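Local coordinates for protein ATP-citrate lyase beta-subunit (Chlorobium limicola, PDB 6HXJ) that probably takes part, as one subunit of ATP-citrate lyase, in the ATP- and CoA-dependent cleavage of citrate to oxaloacetate and acetyl-CoA, at residues A270-G283 and M386-S398; K15-I26 and I90-M98. All coordinates share one frame; numbering follows the deposited sequence.

From the N terminus the chain reaches contact 2 first: 15-26, leaving helix 6-15, pairs with 90-98 and closes a loop of 63 residues, much of it not modelled. This pairing of strands 23-25 and 93-96 belongs to a small three-stranded sheet in the ATP-grasp region. The chain then forms the other five strands of a six-stranded antiparallel sheet, whose outermost strand 3-4 lies before contact 2. In the citrate-binding region, contact 1 joins helix 268-280 to the C-terminal helix 391-397 and closes a loop of 102 residues. The two loops follow in series, neither nesting nor crossing. Their centres lie about 47 Å apart, on opposite sides of the chain's centre.

Contact 1 (A270-G283 and M386-S398); sequences ASVFYADAVVARGG and MPMTDIVDLAMKS
Ala270 CB lies against Met388 SD, and Phe273 CB is 3.8 Å from Met388 CE. The next residue, Tyr274, reaches across to the 386-398 segment. Thr389 CG2 lies over one ring face as a CH-pi contact, 4.1 Å from the centroid, while Val392 CG2 sits at the ring edge, in plane. Tyr274 OH makes a weak hydrogen bond to Met388 O, and Met388 SD stands oblique to the ring in a Met-aromatic contact. Ala277 CB packs on Thr389 CB at 3.8 Å. Val392 has CG1 anti to its backbone N (chi1 166°), which directs this methyl at the Ala277-Val278 backbone and, 3.9 Å away, Val278 CG2. Past the helix end, Arg281 NH1 forms a long salt bridge of 3.6 Å with Asp393 OD1, at the guanidinium edge. Met396, bent at chi2 and chi3, lays CE 3.6 Å from Gly283 N. The two helices, axes 9.7 Å apart and crossing at -35°, lie side by side on one face of a mostly parallel sheet, the alpha/beta layering of this succinyl-CoA synthetase-like region: Tyr274 and Ile391 touch Ile317 of strand 315-318, and Val278 and Met396 share Ile261 of strand 261-266.

Contact 2 (K15-I26 and I90-M98); sequences KWGIPVPNYVVI and IGQVIIAEM
Glu97 has CG between its backbone N and carbonyl carbon (chi1 56°) and is extended beyond it, which carries the carboxylate across to Asn22. Asn22 CG, beside its own backbone N (chi1 -62°), places the side-chain amide next to Glu97 OE2, the atom that also receives Asn22 N. They meet at one end of an antiparallel beta ladder in the ATP-grasp region, where strand 23-25 is an outer strand of a three-stranded sheet and strand 93-96 the middle one. Val24 and Ile95 form a hydrogen-bonded pair: Val24 N to Ile95 O and Ile95 N to Val24 O are both 3.0 Å. Tyr23-Ala96 and Val25-Ile94 are the flanking non-hydrogen-bonded pairs. At the other end of the ladder, Ile26 and Val93 exchange two backbone hydrogen bonds, N to O in each direction.

Side chains alternate between the sheet faces. On one, Tyr23 CB touches Ala96 CB at 3.8 Å, and Ile94 CD1 comes obliquely to the Tyr23 ring; Val25 CG2 meets the Gln92 amide on this side. Tyr23 also packs on Met10, joining the small sheet to helix 6-15. Val24 CG2 crosses Ile95 on the other face, while Ile26 CG1 is 3.6 Å from Ile95 CD1. At the Asn22 end, Glu97 N bonds to Asn22 O, and Asn22 N donates in return to Glu97 OE2 at 3.1 Å, approaching from 47° out of the carboxylate plane.

Contact 1 (A270-G283 and M386-S398)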
loop_
_atom_site.group_PDB
_atom_site.type_symbol
_atom_site.label_atom_id
_atom_site.label_comp_id
_atom_site.label_asym_id
_atom_site.label_seq_id
_atom_site.Cartn_x
_atom_site.Cartn_y
_atom_site.Cartn_z
ATOM N N ALA A 270 -53.230 28.178 5.143
ATOM C CA ALA A 270 -54.068 27.873 3.989
ATOM C C ALA A 270 -55.192 26.922 4.360
ATOM O O ALA A 270 -56.308 27.156 3.907
ATOM C CB ALA A 270 -53.252 27.317 2.849
ATOM N N SER A 271 -54.929 25.890 5.220
ATOM C CA SER A 271 -55.935 24.926 5.698
ATOM C C SER A 271 -57.123 25.616 6.371
ATOM O O SER A 271 -58.289 25.274 6.093
ATOM C CB SER A 271 -55.302 23.933 6.654
ATOM O OG SER A 271 -54.347 23.160 5.956
ATOM N N VAL A 272 -56.823 26.620 7.217
ATOM C CA VAL A 272 -57.830 27.421 7.931
ATOM C C VAL A 272 -58.696 28.240 6.953
ATOM O O VAL A 272 -59.923 28.237 7.076
ATOM C CB VAL A 272 -57.164 28.264 9.032
ATOM C CG1 VAL A 272 -58.107 29.301 9.599
ATOM C CG2 VAL A 272 -56.661 27.357 10.150
ATOM N N PHE A 273 -58.067 28.853 5.936
ATOM C CA PHE A 273 -58.808 29.588 4.916
ATOM C C PHE A 273 -59.702 28.682 4.060
ATOM O O PHE A 273 -60.806 29.108 3.715
ATOM C CB PHE A 273 -57.906 30.462 4.063
ATOM C CG PHE A 273 -57.564 31.768 4.760
ATOM C CD1 PHE A 273 -58.543 32.743 4.977
ATOM C CD2 PHE A 273 -56.262 32.012 5.223
ATOM C CE1 PHE A 273 -58.231 33.933 5.642
ATOM C CE2 PHE A 273 -55.951 33.206 5.878
ATOM C CZ PHE A 273 -56.937 34.163 6.079
ATOM N N TYR A 274 -59.282 27.413 3.791
ATOM C CA TYR A 274 -60.093 26.446 3.043
ATOM C C TYR A 274 -61.309 25.980 3.837
ATOM O O TYR A 274 -62.388 25.826 3.247
ATOM C CB TYR A 274 -59.260 25.254 2.596
ATOM C CG TYR A 274 -58.543 25.484 1.290
ATOM C CD1 TYR A 274 -59.233 25.460 0.077
ATOM C CD2 TYR A 274 -57.166 25.692 1.256
ATOM C CE1 TYR A 274 -58.568 25.641 -1.137
ATOM C CE2 TYR A 274 -56.489 25.857 0.051
ATOM C CZ TYR A 274 -57.196 25.833 -1.145
ATOM O OH TYR A 274 -56.534 26.014 -2.342
ATOM N N ALA A 275 -61.141 25.783 5.176
ATOM C CA ALA A 275 -62.217 25.390 6.082
ATOM C C ALA A 275 -63.243 26.511 6.187
ATOM O O ALA A 275 -64.439 26.239 6.102
ATOM C CB ALA A 275 -61.653 25.060 7.452
ATOM N N ASP A 276 -62.771 27.776 6.331
ATOM C CA ASP A 276 -63.605 28.982 6.411
ATOM C C ASP A 276 -64.446 29.088 5.146
ATOM O O ASP A 276 -65.639 29.366 5.244
ATOM C CB ASP A 276 -62.726 30.249 6.527
ATOM C CG ASP A 276 -62.109 30.586 7.876
ATOM O OD1 ASP A 276 -61.889 29.654 8.682
ATOM O OD2 ASP A 276 -61.792 31.788 8.106
ATOM N N ALA A 277 -63.809 28.846 3.963
ATOM C CA ALA A 277 -64.418 28.890 2.633
ATOM C C ALA A 277 -65.567 27.900 2.539
ATOM O O ALA A 277 -66.641 28.275 2.069
ATOM C CB ALA A 277 -63.376 28.605 1.561
ATOM N N VAL A 278 -65.368 26.666 3.045
ATOM C CA VAL A 278 -66.391 25.620 3.055
ATOM C C VAL A 278 -67.614 26.036 3.881
ATOM O O VAL A 278 -68.745 25.977 3.379
ATOM C CB VAL A 278 -65.828 24.249 3.500
ATOM C CG1 VAL A 278 -66.950 23.230 3.712
ATOM C CG2 VAL A 278 -64.824 23.714 2.487
ATOM N N VAL A 279 -67.373 26.473 5.138
ATOM C CA VAL A 279 -68.420 26.926 6.072
ATOM C C VAL A 279 -69.208 28.098 5.467
ATOM O O VAL A 279 -70.438 28.052 5.423
ATOM C CB VAL A 279 -67.837 27.270 7.472
ATOM C CG1 VAL A 279 -68.918 27.802 8.410
ATOM C CG2 VAL A 279 -67.145 26.066 8.092
ATOM N N ALA A 280 -68.476 29.129 4.976
ATOM C CA ALA A 280 -69.019 30.336 4.349
ATOM C C ALA A 280 -69.884 30.002 3.121
ATOM O O ALA A 280 -70.944 30.613 2.944
ATOM C CB ALA A 280 -67.891 31.299 3.972
ATOM N N ARG A 281 -69.458 28.997 2.316
ATOM C CA ARG A 281 -70.164 28.551 1.121
ATOM C C ARG A 281 -71.339 27.591 1.433
ATOM O O ARG A 281 -71.948 27.036 0.511
ATOM C CB ARG A 281 -69.188 27.968 0.083
ATOM C CG ARG A 281 -68.211 28.988 -0.546
ATOM C CD ARG A 281 -68.847 30.049 -1.434
ATOM N NE ARG A 281 -69.065 31.317 -0.728
ATOM C CZ ARG A 281 -68.299 32.400 -0.861
ATOM N NH1 ARG A 281 -67.245 32.383 -1.668
ATOM N NH2 ARG A 281 -68.586 33.509 -0.190
ATOM N N GLY A 282 -71.675 27.444 2.717
ATOM C CA GLY A 282 -72.785 26.621 3.185
ATOM C C GLY A 282 -72.430 25.188 3.501
ATOM O O GLY A 282 -73.175 24.515 4.217
ATOM N N GLY A 283 -71.300 24.726 2.963
ATOM C CA GLY A 283 -70.797 23.368 3.120
ATOM C C GLY A 283 -70.486 22.914 4.535
ATOM O O GLY A 283 -70.592 23.686 5.499
ATOM N N MET A 386 -55.982 30.033 -10.726
ATOM C CA MET A 386 -57.228 29.755 -10.024
ATOM C C MET A 386 -57.048 30.307 -8.594
ATOM O O MET A 386 -56.177 29.794 -7.880
ATOM C CB MET A 386 -57.462 28.234 -10.001
ATOM C CG MET A 386 -58.489 27.742 -8.972
ATOM S SD MET A 386 -60.192 28.349 -9.207
ATOM C CE MET A 386 -60.656 27.454 -10.722
ATOM N N PRO A 387 -57.807 31.360 -8.158
ATOM C CA PRO A 387 -57.645 31.876 -6.782
ATOM C C PRO A 387 -57.742 30.688 -5.820
ATOM O O PRO A 387 -58.483 29.747 -6.080
ATOM C CB PRO A 387 -58.715 32.970 -6.686
ATOM C CG PRO A 387 -58.938 33.380 -8.077
ATOM C CD PRO A 387 -58.849 32.120 -8.871
ATOM N N MET A 388 -56.908 30.703 -4.760
ATOM C CA MET A 388 -56.717 29.639 -3.763
ATOM C C MET A 388 -57.962 28.849 -3.303
ATOM O O MET A 388 -58.044 27.640 -3.568
ATOM C CB MET A 388 -56.046 30.195 -2.502
ATOM C CG MET A 388 -55.346 29.120 -1.696
ATOM S SD MET A 388 -54.563 29.654 -0.173
ATOM C CE MET A 388 -55.933 29.833 0.923
ATOM N N THR A 389 -58.909 29.529 -2.614
ATOM C CA THR A 389 -60.122 28.940 -2.039
ATOM C C THR A 389 -61.279 28.928 -3.046
ATOM O O THR A 389 -62.406 28.603 -2.650
ATOM C CB THR A 389 -60.512 29.646 -0.733
ATOM O OG1 THR A 389 -60.540 31.051 -0.969
ATOM C CG2 THR A 389 -59.556 29.335 0.418
ATOM N N ASP A 390 -61.031 29.253 -4.337
ATOM C CA ASP A 390 -62.122 29.271 -5.322
ATOM C C ASP A 390 -62.443 27.888 -5.871
ATOM O O ASP A 390 -63.460 27.740 -6.545
ATOM C CB ASP A 390 -61.908 30.298 -6.427
ATOM C CG ASP A 390 -62.225 31.724 -5.991
ATOM O OD1 ASP A 390 -62.471 31.943 -4.769
ATOM O OD2 ASP A 390 -62.253 32.620 -6.868
ATOM N N ILE A 391 -61.658 26.855 -5.506
ATOM C CA ILE A 391 -61.983 25.469 -5.868
ATOM C C ILE A 391 -63.134 24.967 -4.996
ATOM O O ILE A 391 -63.875 24.091 -5.427
ATOM C CB ILE A 391 -60.774 24.499 -5.878
ATOM C CG1 ILE A 391 -59.950 24.556 -4.564
ATOM C CG2 ILE A 391 -59.912 24.738 -7.120
ATOM C CD1 ILE A 391 -59.001 23.363 -4.330
ATOM N N VAL A 392 -63.315 25.569 -3.797
ATOM C CA VAL A 392 -64.398 25.267 -2.856
ATOM C C VAL A 392 -65.746 25.634 -3.507
ATOM O O VAL A 392 -66.723 24.914 -3.326
ATOM C CB VAL A 392 -64.156 25.977 -1.490
ATOM C CG1 VAL A 392 -65.395 25.976 -0.607
ATOM C CG2 VAL A 392 -62.961 25.380 -0.752
ATOM N N ASP A 393 -65.771 26.701 -4.320
ATOM C CA ASP A 393 -66.981 27.152 -5.022
ATOM C C ASP A 393 -67.360 26.144 -6.098
ATOM O O ASP A 393 -68.503 25.675 -6.135
ATOM C CB ASP A 393 -66.779 28.554 -5.637
ATOM C CG ASP A 393 -66.285 29.676 -4.704
ATOM O OD1 ASP A 393 -66.150 29.429 -3.477
ATOM O OD2 ASP A 393 -66.023 30.800 -5.207
ATOM N N LEU A 394 -66.365 25.764 -6.918
ATOM C CA LEU A 394 -66.483 24.795 -8.000
ATOM C C LEU A 394 -66.977 23.443 -7.482
ATOM O O LEU A 394 -67.741 22.755 -8.172
ATOM C CB LEU A 394 -65.131 24.649 -8.701
ATOM C CG LEU A 394 -64.909 25.574 -9.896
ATOM C CD1 LEU A 394 -64.782 27.043 -9.496
ATOM C CD2 LEU A 394 -63.695 25.170 -10.644
ATOM N N ALA A 395 -66.571 23.098 -6.241
ATOM C CA ALA A 395 -66.946 21.871 -5.555
ATOM C C ALA A 395 -68.380 21.963 -5.018
ATOM O O ALA A 395 -69.125 20.988 -5.133
ATOM C CB ALA A 395 -65.973 21.589 -4.429
ATOM N N MET A 396 -68.773 23.140 -4.454
ATOM C CA MET A 396 -70.117 23.406 -3.920
ATOM C C MET A 396 -71.163 23.365 -5.033
ATOM O O MET A 396 -72.267 22.857 -4.829
ATOM C CB MET A 396 -70.174 24.781 -3.232
ATOM C CG MET A 396 -69.498 24.847 -1.859
ATOM S SD MET A 396 -69.976 23.629 -0.591
ATOM C CE MET A 396 -71.801 23.883 -0.522
ATOM N N LYS A 397 -70.800 23.890 -6.212
ATOM C CA LYS A 397 -71.667 23.933 -7.383
ATOM C C LYS A 397 -71.963 22.528 -7.931
ATOM O O LYS A 397 -73.070 22.299 -8.410
ATOM C CB LYS A 397 -71.088 24.875 -8.452
ATOM C CG LYS A 397 -71.085 26.350 -8.037
ATOM C CD LYS A 397 -70.275 27.197 -9.013
ATOM C CE LYS A 397 -70.112 28.627 -8.546
ATOM N NZ LYS A 397 -69.333 29.440 -9.514
ATOM N N SER A 398 -71.028 21.571 -7.785
ATOM C CA SER A 398 -71.201 20.179 -8.221
ATOM C C SER A 398 -72.057 19.388 -7.205
ATOM O O SER A 398 -71.595 18.439 -6.551
ATOM C CB SER A 398 -69.840 19.519 -8.439
ATOM O OG SER A 398 -69.977 18.245 -9.044
#

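Contact 2 (K15-I26 and I90-M98)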
loop_
_atom_site.group_PDB
_atom_site.type_symbol
_atom_site.label_atom_id
_atom_site.label_comp_id
_atom_site.label_asym_id
_atom_site.label_seq_id
_atom_site.Cartn_x
_atom_site.Cartn_y
_atom_site.Cartn_z
ATOM N N LYS A 15 -43.437 20.987 44.206
ATOM C CA LYS A 15 -42.049 21.302 43.903
ATOM C C LYS A 15 -41.656 22.722 44.359
ATOM O O LYS A 15 -40.604 22.901 44.964
ATOM C CB LYS A 15 -41.822 21.120 42.397
ATOM C CG LYS A 15 -40.485 21.600 41.907
ATOM C CD LYS A 15 -40.157 20.975 40.579
ATOM C CE LYS A 15 -39.232 21.866 39.810
ATOM N NZ LYS A 15 -38.906 21.301 38.475
ATOM N N TRP A 16 -42.500 23.716 44.079
ATOM C CA TRP A 16 -42.196 25.100 44.441
ATOM C C TRP A 16 -42.831 25.494 45.774
ATOM O O TRP A 16 -42.995 26.683 46.056
ATOM C CB TRP A 16 -42.563 26.056 43.282
ATOM C CG TRP A 16 -41.723 25.787 42.077
ATOM C CD1 TRP A 16 -41.988 24.902 41.075
ATOM C CD2 TRP A 16 -40.380 26.243 41.866
ATOM N NE1 TRP A 16 -40.921 24.839 40.206
ATOM C CE2 TRP A 16 -39.908 25.628 40.687
ATOM C CE3 TRP A 16 -39.522 27.106 42.571
ATOM C CZ2 TRP A 16 -38.615 25.839 40.208
ATOM C CZ3 TRP A 16 -38.247 27.310 42.097
ATOM C CH2 TRP A 16 -37.805 26.686 40.929
ATOM N N GLY A 17 -43.133 24.494 46.593
ATOM C CA GLY A 17 -43.719 24.691 47.907
ATOM C C GLY A 17 -44.995 25.509 47.885
ATOM O O GLY A 17 -45.028 26.623 48.416
ATOM N N ILE A 18 -46.047 24.971 47.251
ATOM C CA ILE A 18 -47.347 25.628 47.173
ATOM C C ILE A 18 -48.343 24.736 47.908
ATOM O O ILE A 18 -48.422 23.535 47.614
ATOM C CB ILE A 18 -47.764 25.932 45.719
ATOM C CG1 ILE A 18 -46.776 26.909 45.060
ATOM C CG2 ILE A 18 -49.218 26.432 45.646
ATOM C CD1 ILE A 18 -46.920 27.043 43.568
ATOM N N PRO A 19 -49.069 25.302 48.897
ATOM C CA PRO A 19 -50.015 24.496 49.675
ATOM C C PRO A 19 -50.997 23.718 48.817
ATOM O O PRO A 19 -51.756 24.319 48.073
ATOM C CB PRO A 19 -50.700 25.543 50.540
ATOM C CG PRO A 19 -49.703 26.634 50.690
ATOM C CD PRO A 19 -49.059 26.708 49.357
ATOM N N VAL A 20 -50.920 22.393 48.849
ATOM C CA VAL A 20 -51.799 21.542 48.048
ATOM C C VAL A 20 -52.353 20.404 48.907
ATOM O O VAL A 20 -51.603 19.826 49.702
ATOM C CB VAL A 20 -51.111 20.995 46.760
ATOM C CG1 VAL A 20 -50.753 22.112 45.793
ATOM C CG2 VAL A 20 -49.891 20.158 47.097
ATOM N N PRO A 21 -53.640 20.035 48.725
ATOM C CA PRO A 21 -54.192 18.912 49.478
ATOM C C PRO A 21 -53.530 17.603 49.076
ATOM O O PRO A 21 -53.131 17.436 47.917
ATOM C CB PRO A 21 -55.663 18.916 49.067
ATOM C CG PRO A 21 -55.689 19.551 47.746
ATOM C CD PRO A 21 -54.645 20.597 47.807
ATOM N N ASN A 22 -53.400 16.685 50.041
ATOM C CA ASN A 22 -52.815 15.377 49.785
ATOM C C ASN A 22 -53.675 14.691 48.745
ATOM O O ASN A 22 -54.900 14.712 48.838
ATOM C CB ASN A 22 -52.712 14.548 51.058
ATOM C CG ASN A 22 -51.816 15.156 52.115
ATOM O OD1 ASN A 22 -50.782 15.767 51.821
ATOM N ND2 ASN A 22 -52.211 15.026 53.378
ATOM N N TYR A 23 -53.036 14.168 47.710
ATOM C CA TYR A 23 -53.743 13.543 46.611
ATOM C C TYR A 23 -53.021 12.296 46.161
ATOM O O TYR A 23 -51.831 12.114 46.432
ATOM C CB TYR A 23 -53.877 14.545 45.437
ATOM C CG TYR A 23 -52.566 14.853 44.740
ATOM C CD1 TYR A 23 -51.976 13.929 43.888
ATOM C CD2 TYR A 23 -51.879 16.036 44.993
ATOM C CE1 TYR A 23 -50.736 14.176 43.299
ATOM C CE2 TYR A 23 -50.654 16.309 44.384
ATOM C CZ TYR A 23 -50.096 15.386 43.518
ATOM O OH TYR A 23 -48.879 15.648 42.939
ATOM N N VAL A 24 -53.749 11.446 45.450
ATOM C CA VAL A 24 -53.254 10.193 44.882
ATOM C C VAL A 24 -53.927 9.964 43.541
ATOM O O VAL A 24 -55.127 10.201 43.390
ATOM C CB VAL A 24 -53.370 8.958 45.824
ATOM C CG1 VAL A 24 -52.230 8.917 46.838
ATOM C CG2 VAL A 24 -54.739 8.873 46.516
ATOM N N VAL A 25 -53.134 9.541 42.555
ATOM C CA VAL A 25 -53.602 9.271 41.196
ATOM C C VAL A 25 -53.537 7.774 40.927
ATOM O O VAL A 25 -52.495 7.151 41.128
ATOM C CB VAL A 25 -52.904 10.153 40.120
ATOM C CG1 VAL A 25 -51.401 9.867 40.014
ATOM C CG2 VAL A 25 -53.590 10.028 38.763
ATOM N N ILE A 26 -54.681 7.191 40.547
ATOM C CA ILE A 26 -54.823 5.746 40.301
ATOM C C ILE A 26 -55.513 5.441 38.968
ATOM O O ILE A 26 -56.347 6.224 38.518
ATOM C CB ILE A 26 -55.512 5.017 41.497
ATOM C CG1 ILE A 26 -56.894 5.619 41.852
ATOM C CG2 ILE A 26 -54.602 4.978 42.722
ATOM C CD1 ILE A 26 -58.105 4.936 41.275
ATOM N N ILE A 90 -62.847 7.002 30.246
ATOM C CA ILE A 90 -62.149 7.236 31.514
ATOM C C ILE A 90 -61.194 6.069 31.769
ATOM O O ILE A 90 -61.549 4.920 31.504
ATOM C CB ILE A 90 -63.119 7.518 32.715
ATOM C CG1 ILE A 90 -63.985 8.769 32.439
ATOM C CG2 ILE A 90 -62.349 7.694 34.044
ATOM C CD1 ILE A 90 -65.285 8.876 33.249
ATOM N N GLY A 91 -59.982 6.395 32.219
ATOM C CA GLY A 91 -58.938 5.427 32.535
ATOM C C GLY A 91 -58.072 5.786 33.728
ATOM O O GLY A 91 -57.153 5.033 34.065
ATOM N N GLN A 92 -58.352 6.938 34.374
ATOM C CA GLN A 92 -57.594 7.441 35.512
ATOM C C GLN A 92 -58.501 8.226 36.433
ATOM O O GLN A 92 -59.387 8.941 35.975
ATOM C CB GLN A 92 -56.461 8.335 35.016
ATOM C CG GLN A 92 -55.164 8.207 35.795
ATOM C CD GLN A 92 -54.086 9.083 35.205
ATOM O OE1 GLN A 92 -54.353 10.033 34.455
ATOM N NE2 GLN A 92 -52.840 8.786 35.544
ATOM N N VAL A 93 -58.278 8.088 37.739
ATOM C CA VAL A 93 -59.068 8.735 38.788
ATOM C C VAL A 93 -58.138 9.302 39.855
ATOM O O VAL A 93 -57.152 8.660 40.228
ATOM C CB VAL A 93 -60.117 7.740 39.371
ATOM C CG1 VAL A 93 -60.652 8.169 40.739
ATOM C CG2 VAL A 93 -61.271 7.515 38.399
ATOM N N ILE A 94 -58.456 10.510 40.325
ATOM C CA ILE A 94 -57.728 11.209 41.372
ATOM C C ILE A 94 -58.567 11.261 42.647
ATOM O O ILE A 94 -59.789 11.402 42.586
ATOM C CB ILE A 94 -57.222 12.603 40.920
ATOM C CG1 ILE A 94 -56.505 13.340 42.063
ATOM C CG2 ILE A 94 -58.321 13.463 40.280
ATOM C CD1 ILE A 94 -55.150 13.959 41.709
ATOM N N ILE A 95 -57.910 11.113 43.792
ATOM C CA ILE A 95 -58.560 11.156 45.085
ATOM C C ILE A 95 -57.747 12.096 45.944
ATOM O O ILE A 95 -56.583 11.812 46.199
ATOM C CB ILE A 95 -58.626 9.723 45.693
ATOM C CG1 ILE A 95 -59.430 8.737 44.810
ATOM C CG2 ILE A 95 -59.181 9.704 47.118
ATOM C CD1 ILE A 95 -58.604 7.650 44.261
ATOM N N ALA A 96 -58.345 13.207 46.394
ATOM C CA ALA A 96 -57.674 14.170 47.265
ATOM C C ALA A 96 -58.539 14.446 48.504
ATOM O O ALA A 96 -59.764 14.395 48.414
ATOM C CB ALA A 96 -57.398 15.468 46.512
ATOM N N GLU A 97 -57.912 14.784 49.651
ATOM C CA GLU A 97 -58.608 15.095 50.914
ATOM C C GLU A 97 -59.398 16.428 50.859
ATOM O O GLU A 97 -58.844 17.450 50.418
ATOM C CB GLU A 97 -57.632 15.084 52.105
ATOM C CG GLU A 97 -56.434 16.020 51.965
ATOM C CD GLU A 97 -55.380 16.002 53.058
ATOM O OE1 GLU A 97 -55.454 15.143 53.967
ATOM O OE2 GLU A 97 -54.451 16.840 52.984
ATOM N N MET A 98 -60.691 16.392 51.272
ATOM C CA MET A 98 -61.580 17.550 51.268
ATOM C C MET A 98 -62.326 17.630 52.589
ATOM O O MET A 98 -63.460 17.157 52.698
ATOM C CB MET A 98 -62.570 17.493 50.083
ATOM C CG MET A 98 -63.130 18.839 49.694
ATOM S SD MET A 98 -61.941 19.858 48.764
ATOM C CE MET A 98 -62.881 20.184 47.262
#